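Local atomic coordinates of RimK-related lysine biosynthesis protein (Thermococcus kodakarensis, PDB entry 5K2M), a protein that probably acts as an ATP-dependent, magnesium-requiring ligase of the LysX subfamily of RimK proteins in amino-acid biosynthesis, holding its nucleotide in an ATP-grasp fold. Residues G107-P112 against D139-V144; P118-P123 against R130-V135; Y160-V165 against D229-E234. One frame throughout, in Å; residues are numbered along the deposited sequence.

Contact 1 of 3, residues G107-P112 against D139-V144; sequences GALRVP and DSLEAV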
loop_
_atom_site.group_PDB
_atom_site.type_symbol
_atom_site.label_atom_id
_atom_site.label_comp_id
_atom_site.label_asym_id
_atom_site.label_seq_id
_atom_site.Cartn_x
_atom_site.Cartn_y
_atom_site.Cartn_z
ATOM N N GLY A 107 27.704 -24.897 31.918
ATOM C CA GLY A 107 27.557 -26.283 31.476
ATOM C C GLY A 107 28.891 -26.949 31.173
ATOM O O GLY A 107 29.080 -28.126 31.486
ATOM N N ALA A 108 29.806 -26.201 30.554
ATOM C CA ALA A 108 31.111 -26.722 30.152
ATOM C C ALA A 108 31.960 -27.161 31.332
ATOM O O ALA A 108 32.727 -28.120 31.229
ATOM C CB ALA A 108 31.852 -25.687 29.337
ATOM N N LEU A 109 31.818 -26.461 32.452
ATOM C CA LEU A 109 32.465 -26.838 33.713
ATOM C C LEU A 109 32.182 -28.277 34.143
ATOM O O LEU A 109 32.971 -28.881 34.858
ATOM C CB LEU A 109 32.003 -25.894 34.833
ATOM C CG LEU A 109 32.857 -24.685 35.231
ATOM C CD1 LEU A 109 34.142 -24.518 34.440
ATOM C CD2 LEU A 109 32.036 -23.405 35.223
ATOM N N ARG A 110 31.047 -28.809 33.718
ATOM C CA ARG A 110 30.655 -30.177 34.040
ATOM C C ARG A 110 31.179 -31.234 33.076
ATOM O O ARG A 110 31.015 -32.418 33.329
ATOM C CB ARG A 110 29.134 -30.254 34.102
ATOM C CG ARG A 110 28.572 -29.304 35.136
ATOM C CD ARG A 110 27.369 -29.902 35.812
ATOM N NE ARG A 110 26.247 -30.035 34.884
ATOM C CZ ARG A 110 25.422 -29.049 34.549
ATOM N NH1 ARG A 110 25.580 -27.817 35.037
ATOM N NH2 ARG A 110 24.439 -29.296 33.701
ATOM N N VAL A 111 31.812 -30.814 31.987
ATOM C CA VAL A 111 32.298 -31.750 30.974
ATOM C C VAL A 111 33.336 -32.759 31.535
ATOM O O VAL A 111 33.283 -33.924 31.189
ATOM C CB VAL A 111 32.819 -30.984 29.744
ATOM C CG1 VAL A 111 33.634 -31.878 28.838
ATOM C CG2 VAL A 111 31.643 -30.396 28.989
ATOM N N PRO A 112 34.254 -32.320 32.423
ATOM C CA PRO A 112 35.214 -33.265 33.032
ATOM C C PRO A 112 34.584 -34.374 33.885
ATOM O O PRO A 112 35.198 -35.421 34.069
ATOM C CB PRO A 112 36.091 -32.366 33.894
ATOM C CG PRO A 112 35.994 -31.034 33.241
ATOM C CD PRO A 112 34.573 -30.929 32.784
ATOM N N ASP A 139 41.691 -25.322 36.452
ATOM C CA ASP A 139 42.184 -23.957 36.226
ATOM C C ASP A 139 42.336 -23.668 34.732
ATOM O O ASP A 139 42.011 -22.582 34.277
ATOM C CB ASP A 139 43.511 -23.724 36.962
ATOM C CG ASP A 139 43.326 -23.578 38.469
ATOM O OD1 ASP A 139 42.305 -23.036 38.902
ATOM O OD2 ASP A 139 44.194 -24.004 39.232
ATOM N N SER A 140 42.808 -24.655 33.980
ATOM C CA SER A 140 42.935 -24.535 32.537
ATOM C C SER A 140 41.581 -24.488 31.849
ATOM O O SER A 140 41.401 -23.742 30.888
ATOM C CB SER A 140 43.760 -25.690 31.970
ATOM O OG SER A 140 44.972 -25.847 32.696
ATOM N N LEU A 141 40.632 -25.289 32.334
ATOM C CA LEU A 141 39.280 -25.277 31.777
ATOM C C LEU A 141 38.687 -23.889 31.933
ATOM O O LEU A 141 38.125 -23.353 30.999
ATOM C CB LEU A 141 38.377 -26.276 32.496
ATOM C CG LEU A 141 37.345 -27.091 31.709
ATOM C CD1 LEU A 141 36.071 -27.236 32.534
ATOM C CD2 LEU A 141 37.035 -26.596 30.306
ATOM N N GLU A 142 38.809 -23.333 33.137
ATOM C CA GLU A 142 38.326 -21.992 33.432
ATOM C C GLU A 142 38.952 -20.935 32.526
ATOM O O GLU A 142 38.250 -20.085 31.983
ATOM C CB GLU A 142 38.590 -21.647 34.903
ATOM C CG GLU A 142 37.573 -22.305 35.810
ATOM C CD GLU A 142 37.766 -22.007 37.281
ATOM O OE1 GLU A 142 37.228 -22.801 38.076
ATOM O OE2 GLU A 142 38.409 -21.000 37.644
ATOM N N ALA A 143 40.264 -21.001 32.348
ATOM C CA ALA A 143 40.965 -20.050 31.486
ATOM C C ALA A 143 40.422 -20.109 30.056
ATOM O O ALA A 143 40.074 -19.082 29.489
ATOM C CB ALA A 143 42.457 -20.328 31.503
ATOM N N VAL A 144 40.308 -21.312 29.495
ATOM C CA VAL A 144 39.771 -21.483 28.148
ATOM C C VAL A 144 38.353 -20.919 28.039
ATOM O O VAL A 144 38.049 -20.161 27.117
ATOM C CB VAL A 144 39.794 -22.964 27.711
ATOM C CG1 VAL A 144 39.018 -23.179 26.409
ATOM C CG2 VAL A 144 41.232 -23.421 27.540
#
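Leu141 reaches out of helix 138-150 into the corner where helix 105-108 turns into helix 111-115, on the helical layer that backs the small antiparallel sheet of the ATP-grasp fold. The corner is a type I beta turn from Ala108 to Val111, closed by the bond from Val111 N to Ala108 O (2.9 Å). The CB of Leu141 points at the turn, and its chi1 of -142°, well off a staggered value, carries CG on in the same direction. From CG the two methyls part. CD2 turns to the sheet, where the ring of Phe161 lies, while CD1 enters the corner. There it rests 3.7 Å from Ala108 O and 3.8 Å from Leu109 CA, so one methyl packs on the backbone of the turn itself. The Leu109 side chain passes it at a slant, CD1 to CD1 at 3.8 Å, whereas Pro112 points its ring at the same methyl, CG 3.9 Å from Leu141 CD1. No hydrogen bond crosses the contact; it is apolar and partly buried. The polar end of Glu142 is engaged away from the turn, OE1 in a salt bridge with Arg138 and OE2 hydrogen-bonded to His191 of the second subunit. What Glu142 gives the contact is its aliphatic part: CG lies 4.3 Å from Leu109 CD1.

Contact 2 of 3, residues P118-P123 against R130-V135; sequences PLVSKP and RLLAKV. With ADP (adenosine-5'-diphosphate), chain O.
Leu119 and Val135 pair through two backbone hydrogen bonds, and the one from Val135 N to Leu119 O (2.8 Å) is nearly straight at 174°. Two residues along, Ser121 and Ala133 form the next hydrogen-bonded pair. Packing is tight on the face carrying these four residues, which lies under helix 138-150: Leu119, its CG set between the backbone N and the carbonyl carbon (chi1 52°), runs alongside Val135 and brings CD1 to 3.7 Å from Val135 CB. The buried Ser121 OG is bridged by a water to Leu131 O. These strands form a beta hairpin at one margin of the small antiparallel ATP-grasp sheet, and its other face looks onto ADP. There Val120 CG2 sits 3.6 Å from C6 over one side of the adenine, and Leu132 CD1 comes equally near to C8. Lys122 bends at chi3 (80°), turning NZ back to donate to ADP O2A (2.7 Å) and N7 (3.1 Å), with Gln162 OE1 as third acceptor. A methionine in its place would probably leave all three acceptors without their common donor, and ADP O2A without the lysine's charge. Looser is the partly exposed end: Pro118 and Lys134 run side by side with the proline CG 4.0 Å from Lys134 NZ, while that ammonium bonds to Asn136 OD1 and makes a cation-pi contact with Phe164.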
loop_
_atom_site.group_PDB
_atom_site.type_symbol
_atom_site.label_atom_id
_atom_site.label_comp_id
_atom_site.label_asym_id
_atom_site.label_seq_id
_atom_site.Cartn_x
_atom_site.Cartn_y
_atom_site.Cartn_z
ATOM N N PRO A 118 43.210 -35.454 31.003
ATOM C CA PRO A 118 43.114 -34.205 30.268
ATOM C C PRO A 118 42.092 -34.311 29.157
ATOM O O PRO A 118 41.801 -35.402 28.683
ATOM C CB PRO A 118 44.520 -34.033 29.700
ATOM C CG PRO A 118 45.034 -35.414 29.546
ATOM C CD PRO A 118 44.308 -36.300 30.510
ATOM N N LEU A 119 41.551 -33.182 28.747
ATOM C CA LEU A 119 40.598 -33.172 27.660
ATOM C C LEU A 119 41.027 -32.150 26.619
ATOM O O LEU A 119 41.928 -31.341 26.853
ATOM C CB LEU A 119 39.173 -32.930 28.173
ATOM C CG LEU A 119 38.911 -31.726 29.075
ATOM C CD1 LEU A 119 38.749 -30.474 28.232
ATOM C CD2 LEU A 119 37.655 -31.941 29.895
ATOM N N VAL A 120 40.381 -32.223 25.462
ATOM C CA VAL A 120 40.679 -31.359 24.349
ATOM C C VAL A 120 39.482 -30.468 24.058
ATOM O O VAL A 120 38.354 -30.941 23.907
ATOM C CB VAL A 120 41.066 -32.180 23.106
ATOM C CG1 VAL A 120 41.171 -31.287 21.885
ATOM C CG2 VAL A 120 42.386 -32.913 23.363
ATOM N N SER A 121 39.762 -29.171 24.005
ATOM C CA SER A 121 38.798 -28.153 23.653
ATOM C C SER A 121 39.084 -27.708 22.217
ATOM O O SER A 121 40.241 -27.503 21.848
ATOM C CB SER A 121 38.964 -26.953 24.587
ATOM O OG SER A 121 38.148 -25.882 24.170
ATOM N N LYS A 122 38.045 -27.542 21.416
ATOM C CA LYS A 122 38.239 -27.063 20.056
ATOM C C LYS A 122 36.981 -26.388 19.553
ATOM O O LYS A 122 35.881 -26.772 19.955
ATOM C CB LYS A 122 38.646 -28.212 19.130
ATOM C CG LYS A 122 37.601 -29.284 18.985
ATOM C CD LYS A 122 38.044 -30.374 18.030
ATOM C CE LYS A 122 38.993 -31.373 18.654
ATOM N NZ LYS A 122 39.132 -32.607 17.814
ATOM N N PRO A 123 37.140 -25.360 18.700
ATOM C CA PRO A 123 35.995 -24.651 18.163
ATOM C C PRO A 123 35.324 -25.485 17.082
ATOM O O PRO A 123 35.965 -26.308 16.409
ATOM C CB PRO A 123 36.605 -23.376 17.577
ATOM C CG PRO A 123 37.980 -23.789 17.169
ATOM C CD PRO A 123 38.405 -24.875 18.119
ATOM N N ARG A 130 43.670 -24.688 14.628
ATOM C CA ARG A 130 43.396 -23.377 15.224
ATOM C C ARG A 130 42.613 -23.484 16.539
ATOM O O ARG A 130 41.568 -24.163 16.598
ATOM C CB ARG A 130 42.577 -22.554 14.214
ATOM C CG ARG A 130 42.123 -21.169 14.662
ATOM C CD ARG A 130 41.490 -20.393 13.508
ATOM N NE ARG A 130 42.278 -20.524 12.281
ATOM C CZ ARG A 130 41.869 -21.101 11.148
ATOM N NH1 ARG A 130 40.640 -21.592 11.022
ATOM N NH2 ARG A 130 42.709 -21.179 10.120
ATOM N N LEU A 131 43.113 -22.822 17.585
ATOM C CA LEU A 131 42.399 -22.715 18.873
ATOM C C LEU A 131 42.167 -24.077 19.572
ATOM O O LEU A 131 41.333 -24.184 20.470
ATOM C CB LEU A 131 41.058 -21.978 18.653
ATOM C CG LEU A 131 40.819 -20.544 19.163
ATOM C CD1 LEU A 131 42.066 -19.800 19.596
ATOM C CD2 LEU A 131 40.043 -19.730 18.141
ATOM N N LEU A 132 42.886 -25.108 19.149
ATOM C CA LEU A 132 42.926 -26.377 19.871
ATOM C C LEU A 132 43.588 -26.132 21.222
ATOM O O LEU A 132 44.602 -25.446 21.291
ATOM C CB LEU A 132 43.726 -27.422 19.088
ATOM C CG LEU A 132 43.009 -28.307 18.057
ATOM C CD1 LEU A 132 42.393 -29.523 18.721
ATOM C CD2 LEU A 132 41.939 -27.547 17.279
ATOM N N ALA A 133 43.001 -26.662 22.292
ATOM C CA ALA A 133 43.594 -26.571 23.622
ATOM C C ALA A 133 43.564 -27.916 24.333
ATOM O O ALA A 133 42.533 -28.587 24.363
ATOM C CB ALA A 133 42.873 -25.536 24.460
ATOM N N LYS A 134 44.705 -28.288 24.913
ATOM C CA LYS A 134 44.801 -29.424 25.818
ATOM C C LYS A 134 44.654 -28.913 27.247
ATOM O O LYS A 134 45.475 -28.124 27.729
ATOM C CB LYS A 134 46.145 -30.121 25.636
ATOM C CG LYS A 134 46.329 -31.391 26.444
ATOM C CD LYS A 134 47.638 -32.054 26.067
ATOM C CE LYS A 134 47.799 -33.426 26.700
ATOM N NZ LYS A 134 48.148 -33.320 28.129
ATOM N N VAL A 135 43.605 -29.385 27.914
ATOM C CA VAL A 135 43.214 -28.916 29.231
ATOM C C VAL A 135 43.424 -30.020 30.254
ATOM O O VAL A 135 42.728 -31.031 30.227
ATOM C CB VAL A 135 41.735 -28.522 29.204
ATOM C CG1 VAL A 135 41.256 -28.058 30.576
ATOM C CG2 VAL A 135 41.518 -27.445 28.163
HETATM P PB ADP O . 41.238 -29.129 12.823
HETATM O O1B ADP O . 42.310 -29.932 12.140
HETATM O O2B ADP O . 41.708 -27.798 13.361
HETATM O O3B ADP O . 39.949 -28.981 12.054
HETATM P PA ADP O . 41.257 -31.452 14.550
HETATM O O1A ADP O . 41.565 -32.276 13.316
HETATM O O2A ADP O . 40.196 -32.002 15.449
HETATM O O3A ADP O . 40.877 -29.937 14.179
HETATM O "O5'" ADP O . 42.594 -31.266 15.415
HETATM C "C5'" ADP O . 43.828 -30.950 14.812
HETATM C "C4'" ADP O . 44.891 -31.935 15.267
HETATM O "O4'" ADP O . 45.032 -31.860 16.691
HETATM C "C3'" ADP O . 44.604 -33.391 14.939
HETATM O "O3'" ADP O . 45.106 -33.756 13.643
HETATM C "C2'" ADP O . 45.333 -34.102 16.063
HETATM O "O2'" ADP O . 46.727 -34.243 15.792
HETATM C "C1'" ADP O . 45.205 -33.162 17.237
HETATM N N9 ADP O . 44.027 -33.512 18.043
HETATM C C8 ADP O . 42.779 -33.021 17.893
HETATM N N7 ADP O . 41.925 -33.561 18.781
HETATM C C5 ADP O . 42.642 -34.433 19.512
HETATM C C6 ADP O . 42.370 -35.330 20.634
HETATM N N6 ADP O . 41.127 -35.416 21.154
HETATM N N1 ADP O . 43.401 -36.056 21.111
HETATM C C2 ADP O . 44.638 -35.982 20.601
HETATM N N3 ADP O . 44.965 -35.188 19.582
HETATM C C4 ADP O . 44.026 -34.403 19.016
HETATM O O HOH W 1 39.369 -24.084 22.246
#

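Contact 3 of 3, residues Y160-V165 against D229-E234; sequences YFQEFV and DIFESE. With MG (magnesium ion), chain Q; ADP (adenosine-5'-diphosphate), chain O.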
loop_
_atom_site.group_PDB
_atom_site.type_symbol
_atom_site.label_atom_id
_atom_site.label_comp_id
_atom_site.label_asym_id
_atom_site.label_seq_id
_atom_site.Cartn_x
_atom_site.Cartn_y
_atom_site.Cartn_z
ATOM N N TYR A 160 32.575 -27.663 22.599
ATOM C CA TYR A 160 32.790 -29.019 22.118
ATOM C C TYR A 160 34.127 -29.517 22.618
ATOM O O TYR A 160 35.161 -28.828 22.481
ATOM C CB TYR A 160 32.769 -29.022 20.584
ATOM C CG TYR A 160 33.112 -30.342 19.936
ATOM C CD1 TYR A 160 32.142 -31.295 19.691
ATOM C CD2 TYR A 160 34.422 -30.630 19.565
ATOM C CE1 TYR A 160 32.458 -32.502 19.082
ATOM C CE2 TYR A 160 34.755 -31.829 18.966
ATOM C CZ TYR A 160 33.772 -32.755 18.709
ATOM O OH TYR A 160 34.117 -33.940 18.105
ATOM N N PHE A 161 34.107 -30.719 23.192
ATOM C CA PHE A 161 35.271 -31.294 23.863
ATOM C C PHE A 161 35.420 -32.770 23.505
ATOM O O PHE A 161 34.443 -33.441 23.260
ATOM C CB PHE A 161 35.093 -31.236 25.384
ATOM C CG PHE A 161 35.019 -29.859 25.957
ATOM C CD1 PHE A 161 36.173 -29.170 26.295
ATOM C CD2 PHE A 161 33.796 -29.265 26.217
ATOM C CE1 PHE A 161 36.109 -27.911 26.869
ATOM C CE2 PHE A 161 33.729 -28.000 26.780
ATOM C CZ PHE A 161 34.887 -27.324 27.107
ATOM N N GLN A 162 36.653 -33.256 23.496
ATOM C CA GLN A 162 36.940 -34.682 23.399
ATOM C C GLN A 162 37.861 -35.099 24.529
ATOM O O GLN A 162 38.557 -34.271 25.098
ATOM C CB GLN A 162 37.652 -35.003 22.088
ATOM C CG GLN A 162 36.806 -34.867 20.839
ATOM C CD GLN A 162 37.626 -35.110 19.582
ATOM O OE1 GLN A 162 38.748 -34.645 19.479
ATOM N NE2 GLN A 162 37.067 -35.834 18.627
ATOM N N GLU A 163 37.851 -36.383 24.857
ATOM C CA GLU A 163 38.936 -36.979 25.635
ATOM C C GLU A 163 40.257 -36.738 24.913
ATOM O O GLU A 163 40.302 -36.774 23.684
ATOM C CB GLU A 163 38.725 -38.491 25.798
ATOM C CG GLU A 163 38.813 -39.280 24.498
ATOM C CD GLU A 163 38.556 -40.767 24.670
ATOM O OE1 GLU A 163 38.773 -41.299 25.771
ATOM O OE2 GLU A 163 38.116 -41.412 23.701
ATOM N N PHE A 164 41.333 -36.509 25.659
ATOM C CA PHE A 164 42.656 -36.445 25.037
ATOM C C PHE A 164 43.079 -37.859 24.658
ATOM O O PHE A 164 43.176 -38.741 25.512
ATOM C CB PHE A 164 43.690 -35.816 25.960
ATOM C CG PHE A 164 45.090 -35.813 25.396
ATOM C CD1 PHE A 164 45.456 -34.910 24.402
ATOM C CD2 PHE A 164 46.049 -36.695 25.871
ATOM C CE1 PHE A 164 46.743 -34.900 23.888
ATOM C CE2 PHE A 164 47.341 -36.678 25.364
ATOM C CZ PHE A 164 47.686 -35.790 24.363
ATOM N N VAL A 165 43.307 -38.073 23.369
ATOM C CA VAL A 165 43.745 -39.370 22.886
ATOM C C VAL A 165 45.270 -39.397 22.808
ATOM O O VAL A 165 45.881 -38.499 22.226
ATOM C CB VAL A 165 43.119 -39.690 21.521
ATOM C CG1 VAL A 165 43.621 -41.030 21.012
ATOM C CG2 VAL A 165 41.600 -39.674 21.622
ATOM N N ASP A 229 40.170 -37.349 9.150
ATOM C CA ASP A 229 41.228 -37.431 10.172
ATOM C C ASP A 229 40.979 -38.594 11.133
ATOM O O ASP A 229 39.935 -38.645 11.778
ATOM C CB ASP A 229 41.274 -36.165 11.020
ATOM C CG ASP A 229 41.624 -34.920 10.224
ATOM O OD1 ASP A 229 41.465 -34.910 8.988
ATOM O OD2 ASP A 229 42.046 -33.931 10.862
ATOM N N ILE A 230 41.957 -39.489 11.261
ATOM C CA ILE A 230 41.822 -40.689 12.084
ATOM C C ILE A 230 42.933 -40.729 13.149
ATOM O O ILE A 230 44.059 -40.315 12.883
ATOM C CB ILE A 230 41.847 -41.953 11.186
ATOM C CG1 ILE A 230 40.580 -42.009 10.325
ATOM C CG2 ILE A 230 41.966 -43.223 12.014
ATOM C CD1 ILE A 230 40.649 -42.980 9.157
ATOM N N PHE A 231 42.599 -41.201 14.353
ATOM C CA PHE A 231 43.579 -41.377 15.429
ATOM C C PHE A 231 43.801 -42.846 15.749
ATOM O O PHE A 231 42.844 -43.616 15.853
ATOM C CB PHE A 231 43.110 -40.742 16.740
ATOM C CG PHE A 231 42.845 -39.258 16.678
ATOM C CD1 PHE A 231 43.314 -38.467 15.643
ATOM C CD2 PHE A 231 42.138 -38.650 17.714
ATOM C CE1 PHE A 231 43.078 -37.113 15.632
ATOM C CE2 PHE A 231 41.893 -37.292 17.708
ATOM C CZ PHE A 231 42.365 -36.518 16.661
ATOM N N GLU A 232 45.062 -43.222 15.931
ATOM C CA GLU A 232 45.404 -44.506 16.541
ATOM C C GLU A 232 45.409 -44.322 18.050
ATOM O O GLU A 232 45.965 -43.347 18.552
ATOM C CB GLU A 232 46.780 -44.993 16.076
ATOM C CG GLU A 232 46.866 -45.239 14.574
ATOM C CD GLU A 232 48.283 -45.174 14.043
ATOM O OE1 GLU A 232 48.855 -44.061 13.975
ATOM O OE2 GLU A 232 48.823 -46.237 13.683
ATOM N N SER A 233 44.774 -45.250 18.762
ATOM C CA SER A 233 44.736 -45.232 20.218
ATOM C C SER A 233 44.803 -46.656 20.736
ATOM O O SER A 233 44.639 -47.604 19.967
ATOM C CB SER A 233 43.448 -44.573 20.709
ATOM O OG SER A 233 42.343 -45.435 20.534
ATOM N N GLU A 234 45.014 -46.794 22.043
ATOM C CA GLU A 234 45.043 -48.104 22.702
ATOM C C GLU A 234 43.753 -48.908 22.483
ATOM O O GLU A 234 43.752 -50.121 22.641
ATOM C CB GLU A 234 45.349 -47.959 24.209
ATOM C CG GLU A 234 44.270 -47.261 25.037
ATOM C CD GLU A 234 44.743 -46.840 26.431
ATOM O OE1 GLU A 234 45.619 -47.522 27.005
ATOM O OE2 GLU A 234 44.231 -45.823 26.963
HETATM MG MG MG Q . 41.971 -31.974 11.342
HETATM P PB ADP O . 41.238 -29.129 12.823
HETATM O O1B ADP O . 42.310 -29.932 12.140
HETATM O O2B ADP O . 41.708 -27.798 13.361
HETATM O O3B ADP O . 39.949 -28.981 12.054
HETATM P PA ADP O . 41.257 -31.452 14.550
HETATM O O1A ADP O . 41.565 -32.276 13.316
HETATM O O2A ADP O . 40.196 -32.002 15.449
HETATM O O3A ADP O . 40.877 -29.937 14.179
HETATM O "O5'" ADP O . 42.594 -31.266 15.415
HETATM C "C5'" ADP O . 43.828 -30.950 14.812
HETATM C "C4'" ADP O . 44.891 -31.935 15.267
HETATM O "O4'" ADP O . 45.032 -31.860 16.691
HETATM C "C3'" ADP O . 44.604 -33.391 14.939
HETATM O "O3'" ADP O . 45.106 -33.756 13.643
HETATM C "C2'" ADP O . 45.333 -34.102 16.063
HETATM O "O2'" ADP O . 46.727 -34.243 15.792
HETATM C "C1'" ADP O . 45.205 -33.162 17.237
HETATM N N9 ADP O . 44.027 -33.512 18.043
HETATM C C8 ADP O . 42.779 -33.021 17.893
HETATM N N7 ADP O . 41.925 -33.561 18.781
HETATM C C5 ADP O . 42.642 -34.433 19.512
HETATM C C6 ADP O . 42.370 -35.330 20.634
HETATM N N6 ADP O . 41.127 -35.416 21.154
HETATM N N1 ADP O . 43.401 -36.056 21.111
HETATM C C2 ADP O . 44.638 -35.982 20.601
HETATM N N3 ADP O . 44.965 -35.188 19.582
HETATM C C4 ADP O . 44.026 -34.403 19.016
HETATM O O HOH W 2 44.064 -32.357 11.666
#
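The Phe231 ring packs against both Val165 and the adenine of ADP, which also touch each other. It leans over one face of the base, tilted by roughly 50° from its plane, with CE2 directly above C5 at 3.5 Å; the opposite face of the base is covered by Val120. Val165 CB approaches the same phenylalanine ring obliquely, 4.1 Å from CD2, and Gln162 OE1 stands at its edge, near the ring plane. Beyond the ring, Val165 CG1 touches Ser233 CB at 3.6 Å, so the valine spans from nucleotide to strand 225-233. Along the polar edge of the adenine, N6 donates to Gln162 OE1 and to Glu163 O, both at 3.0 Å, and Val165 N returns a bond to N1 with an N-H...N angle of 163°. Gln162 extends beyond CG to reach N6, and its NE2 bonds to Asn240 OD1, which fixes which way round the amide sits. This is the adenine site of an ATP-grasp enzyme, lying between the two sheets. At the other end of the nucleotide Asp229 OD2 binds a magnesium ion at 2.0 Å, shared with ADP O1A and O1B, a water and Glu241. The acceptor-acceptor-donor pattern facing N6 and N1 matches adenine and would probably disfavour guanine, whose carbonyl and N-H reverse it, while the metal is likely to draw off charge from both phosphates.

Overall arrangement
From the N terminus, the chain first passes through a parallel four-stranded sheet, which holds none of the contacts. Helices 105-108 and 111-115 then open contact 1, and strand 119-122 follows directly, so the hairpin of contact 2 opens and closes before helix 138-150 comes back to complete contact 1: the shorter loop sits within the longer. Contact 3 comes in series after both, starting on strand 159-163, which lies beside 119-122 in the same sheet, and closing, after 63 intervening residues, on strand 225-233 of the five-stranded sheet. Phe161 links contacts 1 and 3 through the core, and contacts 2 and 3 meet at ADP. Contacts 1 and 2 also face the second subunit.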